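Local coordinates for ribosome-inactivating protein (Lychnis chalcedonica, PDB 2G5X) that belongs to the plant ribosome-inactivating proteins, toxins built from a mixed beta sheet near the N-terminus and a largely helical remainder, at residues 50-53 / 54-57; 75-78 / 79-82; 142-145 / 146-150. One frame throughout, in Å; residues are numbered along the deposited sequence.

Interaction 1 of 3, residues 50-53 / 54-57; sequences LVLP and FNRN
Leu52 and Asn57 pair where the chain doubles back, Leu52 N donating to Asn57 O over 3.1 Å in a nearly straight bond (167°), while a weak, bent bond of 2.9 Å from Arg56 N to Leu52 O closes an alpha-turn. Pro53 suits the first bend, since its ring fixes phi near the value required and its nitrogen has no hydrogen to place. Its CG stands over the centre of the Phe54 ring, 4.2 Å from the centroid, in a CH-pi contact. The whole is the four-residue loop of a beta hairpin, joining neighbouring antiparallel strands 45-51 and 58-64, with Arg56 in the left-handed region. Asn55 supplies an Asx turn: chi1 of 47° sets its CG between backbone N and carbonyl carbon, and OD1 accepts from Asn57 N at 2.9 Å. Leu52 runs alongside this amide, with CB 3.6 Å from Asn55 OD1, and packs beyond the loop on Phe144 of helix 137-145. The Arg56 chain bends at chi2 and chi3, bringing one guanidinium face over Val51, CZ lying 4.1 Å from CG1. From there NH1 gives a hydrogen bond to a water that itself donates to Pro53 O.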
ATOM      1  N   LEU A  50      -0.144   6.685   8.051  1.00  7.01           N
ATOM      2  CA  LEU A  50      -1.375   6.062   8.534  1.00  7.16           C
ATOM      3  C   LEU A  50      -1.427   6.503  10.001  1.00  6.53           C
ATOM      4  O   LEU A  50      -0.458   6.322  10.741  1.00  7.81           O
ATOM      5  CB  LEU A  50      -1.306   4.530   8.439  1.00  6.34           C
ATOM      6  CG  LEU A  50      -1.308   3.895   7.040  1.00  6.02           C
ATOM      7  CD1 LEU A  50      -1.345   2.367   7.171  1.00  7.87           C
ATOM      8  CD2 LEU A  50      -2.519   4.379   6.246  1.00  7.27           C
ATOM      9  N   VAL A  51      -2.541   7.097  10.415  1.00  8.15           N
ATOM     10  CA  VAL A  51      -2.679   7.590  11.786  1.00  8.43           C
ATOM     11  C   VAL A  51      -3.899   7.002  12.488  1.00  8.78           C
ATOM     12  O   VAL A  51      -4.970   6.915  11.893  1.00  8.65           O
ATOM     13  CB  VAL A  51      -2.825   9.136  11.799  1.00  9.31           C
ATOM     14  CG1 VAL A  51      -2.862   9.649  13.236  1.00  9.53           C
ATOM     15  CG2 VAL A  51      -1.684   9.779  11.025  1.00  9.59           C
ATOM     16  N   LEU A  52      -3.738   6.594  13.747  1.00  7.61           N
ATOM     17  CA  LEU A  52      -4.863   6.053  14.504  1.00  8.00           C
ATOM     18  C   LEU A  52      -5.599   7.214  15.159  1.00  8.89           C
ATOM     19  O   LEU A  52      -4.986   8.073  15.787  1.00  9.98           O
ATOM     20  CB  LEU A  52      -4.391   5.089  15.594  1.00  7.94           C
ATOM     21  CG  LEU A  52      -3.762   3.773  15.146  1.00 10.23           C
ATOM     22  CD1 LEU A  52      -3.432   2.942  16.383  1.00 10.14           C
ATOM     23  CD2 LEU A  52      -4.716   3.022  14.231  1.00 11.36           C
ATOM     24  N   PRO A  53      -6.930   7.249  15.024  1.00  8.57           N
ATOM     25  CA  PRO A  53      -7.704   8.335  15.625  1.00 10.52           C
ATOM     26  C   PRO A  53      -7.691   8.344  17.154  1.00 11.44           C
ATOM     27  O   PRO A  53      -7.814   9.403  17.770  1.00 11.20           O
ATOM     28  CB  PRO A  53      -9.104   8.112  15.055  1.00 10.22           C
ATOM     29  CG  PRO A  53      -9.164   6.616  14.900  1.00  8.81           C
ATOM     30  CD  PRO A  53      -7.806   6.293  14.320  1.00  9.28           C
ATOM     31  N   PHE A  54      -7.524   7.169  17.757  1.00 11.15           N
ATOM     32  CA  PHE A  54      -7.539   7.035  19.215  1.00 14.45           C
ATOM     33  C   PHE A  54      -6.413   7.722  19.981  1.00 14.14           C
ATOM     34  O   PHE A  54      -6.662   8.487  20.915  1.00 12.22           O
ATOM     35  CB  PHE A  54      -7.528   5.556  19.620  1.00 17.74           C
ATOM     36  CG  PHE A  54      -8.439   4.691  18.806  1.00 19.80           C
ATOM     37  CD1 PHE A  54      -7.928   3.878  17.801  1.00 20.23           C
ATOM     38  CD2 PHE A  54      -9.808   4.679  19.049  1.00 21.86           C
ATOM     39  CE1 PHE A  54      -8.764   3.064  17.048  1.00 21.18           C
ATOM     40  CE2 PHE A  54     -10.659   3.868  18.299  1.00 23.28           C
ATOM     41  CZ  PHE A  54     -10.132   3.058  17.296  1.00 22.47           C
ATOM     42  N   ASN A  55      -5.178   7.431  19.589  1.00 15.07           N
ATOM     43  CA  ASN A  55      -4.002   7.965  20.269  1.00 15.79           C
ATOM     44  C   ASN A  55      -3.083   8.790  19.375  1.00 16.04           C
ATOM     45  O   ASN A  55      -2.042   9.273  19.821  1.00 17.37           O
ATOM     46  CB  ASN A  55      -3.215   6.798  20.859  1.00 15.86           C
ATOM     47  CG  ASN A  55      -3.040   5.669  19.867  1.00 17.13           C
ATOM     48  OD1 ASN A  55      -2.781   5.907  18.686  1.00 15.80           O
ATOM     49  ND2 ASN A  55      -3.176   4.434  20.336  1.00 16.36           N
ATOM     50  N   ARG A  56      -3.469   8.939  18.113  1.00 15.01           N
ATOM     51  CA  ARG A  56      -2.695   9.704  17.146  1.00 15.01           C
ATOM     52  C   ARG A  56      -1.355   9.058  16.790  1.00 14.22           C
ATOM     53  O   ARG A  56      -0.506   9.700  16.169  1.00 15.09           O
ATOM     54  CB  ARG A  56      -2.458  11.130  17.660  1.00 18.28           C
ATOM     55  CG  ARG A  56      -3.721  11.849  18.120  1.00 21.15           C
ATOM     56  CD  ARG A  56      -4.817  11.838  17.054  1.00 24.12           C
ATOM     57  NE  ARG A  56      -4.409  12.492  15.812  1.00 28.05           N
ATOM     58  CZ  ARG A  56      -5.212  12.684  14.770  1.00 29.04           C
ATOM     59  NH1 ARG A  56      -6.473  12.274  14.814  1.00 31.55           N
ATOM     60  NH2 ARG A  56      -4.758  13.286  13.678  1.00 31.26           N
ATOM     61  N   ASN A  57      -1.154   7.800  17.180  1.00 12.15           N
ATOM     62  CA  ASN A  57       0.095   7.118  16.838  1.00 11.27           C
ATOM     63  C   ASN A  57       0.185   7.080  15.313  1.00 10.92           C
ATOM     64  O   ASN A  57      -0.827   6.925  14.625  1.00 10.62           O
ATOM     65  CB  ASN A  57       0.126   5.688  17.396  1.00 10.25           C
ATOM     66  CG  ASN A  57       0.239   5.647  18.915  1.00 11.02           C
ATOM     67  OD1 ASN A  57       0.632   6.629  19.553  1.00 13.00           O
ATOM     68  ND2 ASN A  57      -0.090   4.502  19.499  1.00 10.55           N
TER
HETATM   69  O   HOH W   1      -8.617  11.804  16.690  1.00 24.33           O

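Interaction 2 of 3, residues 75-78 / 79-82; sequences DRDS and KTNK
Asp75 O still runs beside Lys82 O, 4.0 Å away, as strand 69-76 comes to its end opposite the returning chain. The buried carboxylate of Asp75 looks elsewhere, forming a salt bridge with Arg84 and a hydrogen bond with Asn86 on strand 83-87. Arg76 reaches across. Its chain is extended from CG to NE, long enough to carry NH1 to Asn81 O, a bond of 2.9 Å bent to 131°. The acceptor sits at the guanidinium edge, close to its plane, and on the way Arg76 CD passes 3.8 Å from Asn81 OD1.

Asp77 does most of the work. Its backbone N makes a straight bond (173°) to Lys82 O, and its O accepts weakly from Asn81 N at 2.7 Å; these fasten the two ends of a four-residue hairpin loop, residues 78-81. With CG opposite the backbone N about the first torsion (chi1 -169°), the carboxylate turns along the loop beside Lys79. There OD2 takes the Lys79 N hydrogen at 3.0 Å on its anti side, while OD1 receives a bond from a water lying 2.6 Å from Thr80 OG1. Thr80 OG1 accepts a weak bond from Lys82 N. Ser78 follows with a helical backbone, a small residue for the exposed bend, and Asn81 takes the left-handed conformation that asparagine tolerates well.

Polar side chains thus supplement the backbone bonds of this surface loop. The two oxygens of Asp77 have different donors, which probably limits rotation of the carboxylate and is consistent with its being ionised, whereas Thr80 N is buried by the contact with no partner in the model.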
ATOM      1  N   ASP A  75       8.232   3.647  12.499  1.00  7.37           N
ATOM      2  CA  ASP A  75       7.432   3.847  13.711  1.00  7.30           C
ATOM      3  C   ASP A  75       8.364   4.403  14.794  1.00  8.15           C
ATOM      4  O   ASP A  75       9.393   4.991  14.460  1.00  7.72           O
ATOM      5  CB  ASP A  75       6.739   2.537  14.147  1.00  6.26           C
ATOM      6  CG  ASP A  75       7.698   1.491  14.681  1.00  8.03           C
ATOM      7  OD1 ASP A  75       8.851   1.430  14.218  1.00  6.86           O
ATOM      8  OD2 ASP A  75       7.277   0.705  15.558  1.00  9.03           O
ATOM      9  N   ARG A  76       8.020   4.252  16.074  1.00  8.67           N
ATOM     10  CA  ARG A  76       8.885   4.775  17.140  1.00 10.12           C
ATOM     11  C   ARG A  76       9.412   3.708  18.092  1.00 11.19           C
ATOM     12  O   ARG A  76       8.671   2.827  18.518  1.00 10.63           O
ATOM     13  CB  ARG A  76       8.156   5.854  17.949  1.00 13.32           C
ATOM     14  CG  ARG A  76       8.071   7.200  17.246  1.00 15.86           C
ATOM     15  CD  ARG A  76       7.462   8.278  18.134  1.00 19.26           C
ATOM     16  NE  ARG A  76       7.357   9.554  17.427  1.00 19.24           N
ATOM     17  CZ  ARG A  76       8.341  10.442  17.310  1.00 15.46           C
ATOM     18  NH1 ARG A  76       9.524  10.214  17.864  1.00 18.26           N
ATOM     19  NH2 ARG A  76       8.143  11.554  16.617  1.00 17.86           N
ATOM     20  N   ASP A  77      10.699   3.806  18.422  1.00 11.79           N
ATOM     21  CA  ASP A  77      11.365   2.873  19.336  1.00 13.03           C
ATOM     22  C   ASP A  77      10.882   3.160  20.762  1.00 12.53           C
ATOM     23  O   ASP A  77      10.895   4.304  21.204  1.00 12.86           O
ATOM     24  CB  ASP A  77      12.885   3.064  19.226  1.00 15.13           C
ATOM     25  CG  ASP A  77      13.675   1.975  19.929  1.00 18.68           C
ATOM     26  OD1 ASP A  77      14.710   1.552  19.371  1.00 23.57           O
ATOM     27  OD2 ASP A  77      13.275   1.548  21.031  1.00 21.58           O
ATOM     28  N   SER A  78      10.458   2.123  21.480  1.00 12.87           N
ATOM     29  CA  SER A  78       9.943   2.294  22.842  1.00 12.66           C
ATOM     30  C   SER A  78      10.969   2.704  23.894  1.00 12.99           C
ATOM     31  O   SER A  78      10.626   3.374  24.868  1.00 13.77           O
ATOM     32  CB  SER A  78       9.245   1.009  23.309  1.00 12.64           C
ATOM     33  OG  SER A  78      10.166  -0.062  23.424  1.00 15.21           O
ATOM     34  N   LYS A  79      12.224   2.309  23.706  1.00 12.76           N
ATOM     35  CA  LYS A  79      13.266   2.635  24.676  1.00 13.38           C
ATOM     36  C   LYS A  79      13.826   4.049  24.565  1.00 13.78           C
ATOM     37  O   LYS A  79      14.139   4.681  25.578  1.00 12.96           O
ATOM     38  CB  LYS A  79      14.414   1.628  24.571  1.00 12.16           C
ATOM     39  CG  LYS A  79      15.572   1.936  25.509  1.00 13.42           C
ATOM     40  CD  LYS A  79      16.587   0.807  25.553  1.00 15.18           C
ATOM     41  CE  LYS A  79      17.672   1.110  26.578  1.00 15.04           C
ATOM     42  NZ  LYS A  79      18.639  -0.010  26.734  1.00 18.61           N
ATOM     43  N   THR A  80      13.951   4.543  23.339  1.00 13.66           N
ATOM     44  CA  THR A  80      14.505   5.875  23.104  1.00 13.06           C
ATOM     45  C   THR A  80      13.481   6.875  22.587  1.00 13.49           C
ATOM     46  O   THR A  80      13.735   8.084  22.574  1.00 13.21           O
ATOM     47  CB  THR A  80      15.635   5.812  22.070  1.00 14.05           C
ATOM     48  OG1 THR A  80      15.091   5.400  20.808  1.00 13.06           O
ATOM     49  CG2 THR A  80      16.705   4.817  22.503  1.00 14.81           C
ATOM     50  N   ASN A  81      12.335   6.363  22.150  1.00 12.01           N
ATOM     51  CA  ASN A  81      11.260   7.183  21.598  1.00 13.61           C
ATOM     52  C   ASN A  81      11.666   7.866  20.287  1.00 13.92           C
ATOM     53  O   ASN A  81      11.090   8.881  19.898  1.00 15.10           O
ATOM     54  CB  ASN A  81      10.800   8.237  22.610  1.00 15.60           C
ATOM     55  CG  ASN A  81       9.558   8.976  22.150  1.00 19.43           C
ATOM     56  OD1 ASN A  81       8.549   8.358  21.809  1.00 21.17           O
ATOM     57  ND2 ASN A  81       9.624  10.303  22.137  1.00 22.60           N
ATOM     58  N   LYS A  82      12.655   7.297  19.603  1.00 12.71           N
ATOM     59  CA  LYS A  82      13.124   7.849  18.335  1.00 10.86           C
ATOM     60  C   LYS A  82      12.432   7.193  17.143  1.00 10.24           C
ATOM     61  O   LYS A  82      12.030   6.037  17.215  1.00  9.80           O
ATOM     62  CB  LYS A  82      14.635   7.655  18.197  1.00 12.82           C
ATOM     63  CG  LYS A  82      15.452   8.470  19.183  1.00 12.68           C
ATOM     64  CD  LYS A  82      16.941   8.313  18.944  1.00 15.81           C
ATOM     65  CE  LYS A  82      17.731   9.236  19.861  1.00 16.48           C
ATOM     66  NZ  LYS A  82      19.191   9.192  19.577  1.00 19.14           N
TER
HETATM   67  O   HOH W   2      16.414   4.137  19.005  1.00 14.73           O

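Interaction 3 of 3, residues 142-145 / 146-150; sequences TAFT and AVYGK
Phe144 and Tyr148 lie side by side and point the same way, the CE2 corner of the Phe144 ring resting 3.6 Å from Tyr148 CB and 4.0 Å from Tyr148 CG. Phe144 CG stands opposite the backbone N (chi1 -174°), and from there the ring reaches forward along the chain to Tyr148. Behind them, Phe144 O accepts twice: Tyr148 N approaches nearly along the carbonyl direction at 3.0 Å, and Val147 N comes from above the carbonyl plane, also at 3.0 Å. Here helix 137-145 gives way to a type II beta turn from Val147 to Lys150, closed by Lys150 N to Val147 O. Gly149 occupies its third position, where positive phi and the nearby Tyr148 CD1 would make a side chain awkward. Apolar Val147 points into the buried side, against Phe73 and Phe160. Lys150 crosses Thr145 obliquely on an extended chain, and NZ donates to Thr145 O at 3.0 Å from above the carbonyl plane; a positive charge is probably welcome beside the carbonyls at a helix C-terminal end. The same Thr145 O receives a hydrogen bond from a water that also donates to Tyr148 O, while Thr145 OG1 turns back to Gln141 O.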
ATOM      1  N   THR A 142      -6.500  -2.736  14.328  1.00  5.42           N
ATOM      2  CA  THR A 142      -6.032  -3.819  15.188  1.00  6.51           C
ATOM      3  C   THR A 142      -4.619  -4.251  14.808  1.00  6.08           C
ATOM      4  O   THR A 142      -3.763  -4.439  15.681  1.00  6.14           O
ATOM      5  CB  THR A 142      -6.975  -5.043  15.106  1.00  5.89           C
ATOM      6  OG1 THR A 142      -8.261  -4.689  15.632  1.00 10.11           O
ATOM      7  CG2 THR A 142      -6.410  -6.207  15.902  1.00  8.11           C
ATOM      8  N   ALA A 143      -4.373  -4.396  13.508  1.00  6.90           N
ATOM      9  CA  ALA A 143      -3.055  -4.814  13.031  1.00  6.72           C
ATOM     10  C   ALA A 143      -2.008  -3.754  13.370  1.00  7.23           C
ATOM     11  O   ALA A 143      -0.876  -4.071  13.737  1.00  6.96           O
ATOM     12  CB  ALA A 143      -3.100  -5.059  11.524  1.00  7.62           C
ATOM     13  N   PHE A 144      -2.401  -2.493  13.242  1.00  7.13           N
ATOM     14  CA  PHE A 144      -1.533  -1.356  13.537  1.00  8.44           C
ATOM     15  C   PHE A 144      -1.084  -1.419  15.004  1.00  8.50           C
ATOM     16  O   PHE A 144       0.106  -1.311  15.313  1.00  9.04           O
ATOM     17  CB  PHE A 144      -2.322  -0.066  13.259  1.00  7.29           C
ATOM     18  CG  PHE A 144      -1.519   1.210  13.380  1.00  7.38           C
ATOM     19  CD1 PHE A 144      -1.434   2.086  12.301  1.00  9.45           C
ATOM     20  CD2 PHE A 144      -0.920   1.575  14.584  1.00  8.72           C
ATOM     21  CE1 PHE A 144      -0.770   3.310  12.421  1.00  8.38           C
ATOM     22  CE2 PHE A 144      -0.254   2.793  14.714  1.00  8.65           C
ATOM     23  CZ  PHE A 144      -0.180   3.663  13.634  1.00  8.56           C
ATOM     24  N   THR A 145      -2.045  -1.619  15.898  1.00  7.73           N
ATOM     25  CA  THR A 145      -1.774  -1.683  17.334  1.00  7.81           C
ATOM     26  C   THR A 145      -0.809  -2.800  17.739  1.00  8.15           C
ATOM     27  O   THR A 145      -0.045  -2.652  18.693  1.00  8.66           O
ATOM     28  CB  THR A 145      -3.092  -1.844  18.119  1.00  8.19           C
ATOM     29  OG1 THR A 145      -3.927  -0.711  17.865  1.00  7.39           O
ATOM     30  CG2 THR A 145      -2.825  -1.939  19.617  1.00 10.18           C
ATOM     31  N   ALA A 146      -0.838  -3.910  17.011  1.00  7.38           N
ATOM     32  CA  ALA A 146       0.042  -5.032  17.320  1.00  7.68           C
ATOM     33  C   ALA A 146       1.468  -4.797  16.831  1.00  8.82           C
ATOM     34  O   ALA A 146       2.373  -5.569  17.143  1.00  9.98           O
ATOM     35  CB  ALA A 146      -0.514  -6.313  16.702  1.00  9.13           C
ATOM     36  N   VAL A 147       1.665  -3.722  16.075  1.00  7.28           N
ATOM     37  CA  VAL A 147       2.979  -3.403  15.529  1.00  8.45           C
ATOM     38  C   VAL A 147       3.655  -2.158  16.104  1.00  7.02           C
ATOM     39  O   VAL A 147       4.790  -2.222  16.579  1.00  8.50           O
ATOM     40  CB  VAL A 147       2.899  -3.249  13.989  1.00  8.47           C
ATOM     41  CG1 VAL A 147       4.212  -2.705  13.438  1.00 12.20           C
ATOM     42  CG2 VAL A 147       2.581  -4.596  13.360  1.00  9.19           C
ATOM     43  N   TYR A 148       2.963  -1.026  16.064  1.00  7.71           N
ATOM     44  CA  TYR A 148       3.538   0.226  16.542  1.00  7.39           C
ATOM     45  C   TYR A 148       4.236   0.199  17.907  1.00  7.55           C
ATOM     46  O   TYR A 148       3.636  -0.130  18.932  1.00  9.43           O
ATOM     47  CB  TYR A 148       2.473   1.330  16.528  1.00  8.05           C
ATOM     48  CG  TYR A 148       2.987   2.669  17.013  1.00  9.34           C
ATOM     49  CD1 TYR A 148       2.977   2.989  18.371  1.00  9.70           C
ATOM     50  CD2 TYR A 148       3.510   3.603  16.118  1.00  8.94           C
ATOM     51  CE1 TYR A 148       3.477   4.206  18.828  1.00 10.34           C
ATOM     52  CE2 TYR A 148       4.016   4.824  16.564  1.00 10.38           C
ATOM     53  CZ  TYR A 148       3.996   5.116  17.919  1.00  9.77           C
ATOM     54  OH  TYR A 148       4.504   6.311  18.372  1.00 11.20           O
ATOM     55  N   GLY A 149       5.521   0.549  17.894  1.00  8.25           N
ATOM     56  CA  GLY A 149       6.317   0.613  19.110  1.00  9.00           C
ATOM     57  C   GLY A 149       6.553  -0.663  19.896  1.00 10.80           C
ATOM     58  O   GLY A 149       6.972  -0.604  21.055  1.00 12.21           O
ATOM     59  N   LYS A 150       6.315  -1.817  19.286  1.00  9.88           N
ATOM     60  CA  LYS A 150       6.510  -3.072  20.005  1.00 11.79           C
ATOM     61  C   LYS A 150       7.587  -3.964  19.402  1.00 11.50           C
ATOM     62  O   LYS A 150       8.272  -3.584  18.450  1.00 11.48           O
ATOM     63  CB  LYS A 150       5.191  -3.843  20.053  1.00 14.41           C
ATOM     64  CG  LYS A 150       4.062  -3.085  20.734  1.00 16.10           C
ATOM     65  CD  LYS A 150       2.768  -3.872  20.699  1.00 18.60           C
ATOM     66  CE  LYS A 150       1.667  -3.129  21.435  1.00 16.11           C
ATOM     67  NZ  LYS A 150       0.392  -3.894  21.434  1.00 19.11           N
TER
HETATM   68  O   HOH W   3       0.981  -0.241  19.485  1.00 10.15           O

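Interactions 1, 2 and 3 come in series along the chain, on the same side of its centre. The first two are hairpin loops at ends of the mixed sheet, joining strands 45-51 to 58-64 and 69-76 to 83-87, with the 58-64/69-76 turn between them along the chain; their centres are 16 Å apart and they do not touch. Interaction 3, where helix 137-145 runs out, bridges them, its centre 11 Å from interaction 1 and 13 Å from interaction 2. Phe144 packs against Leu52 and Asn57, Tyr148 spans from Asn57 to Arg76, and Gly149 N probably donates to Asp75 OD2 at 2.9 Å. The end of helix 137-145 and the turn after it are thereby packed against two hairpin loops of the sheet.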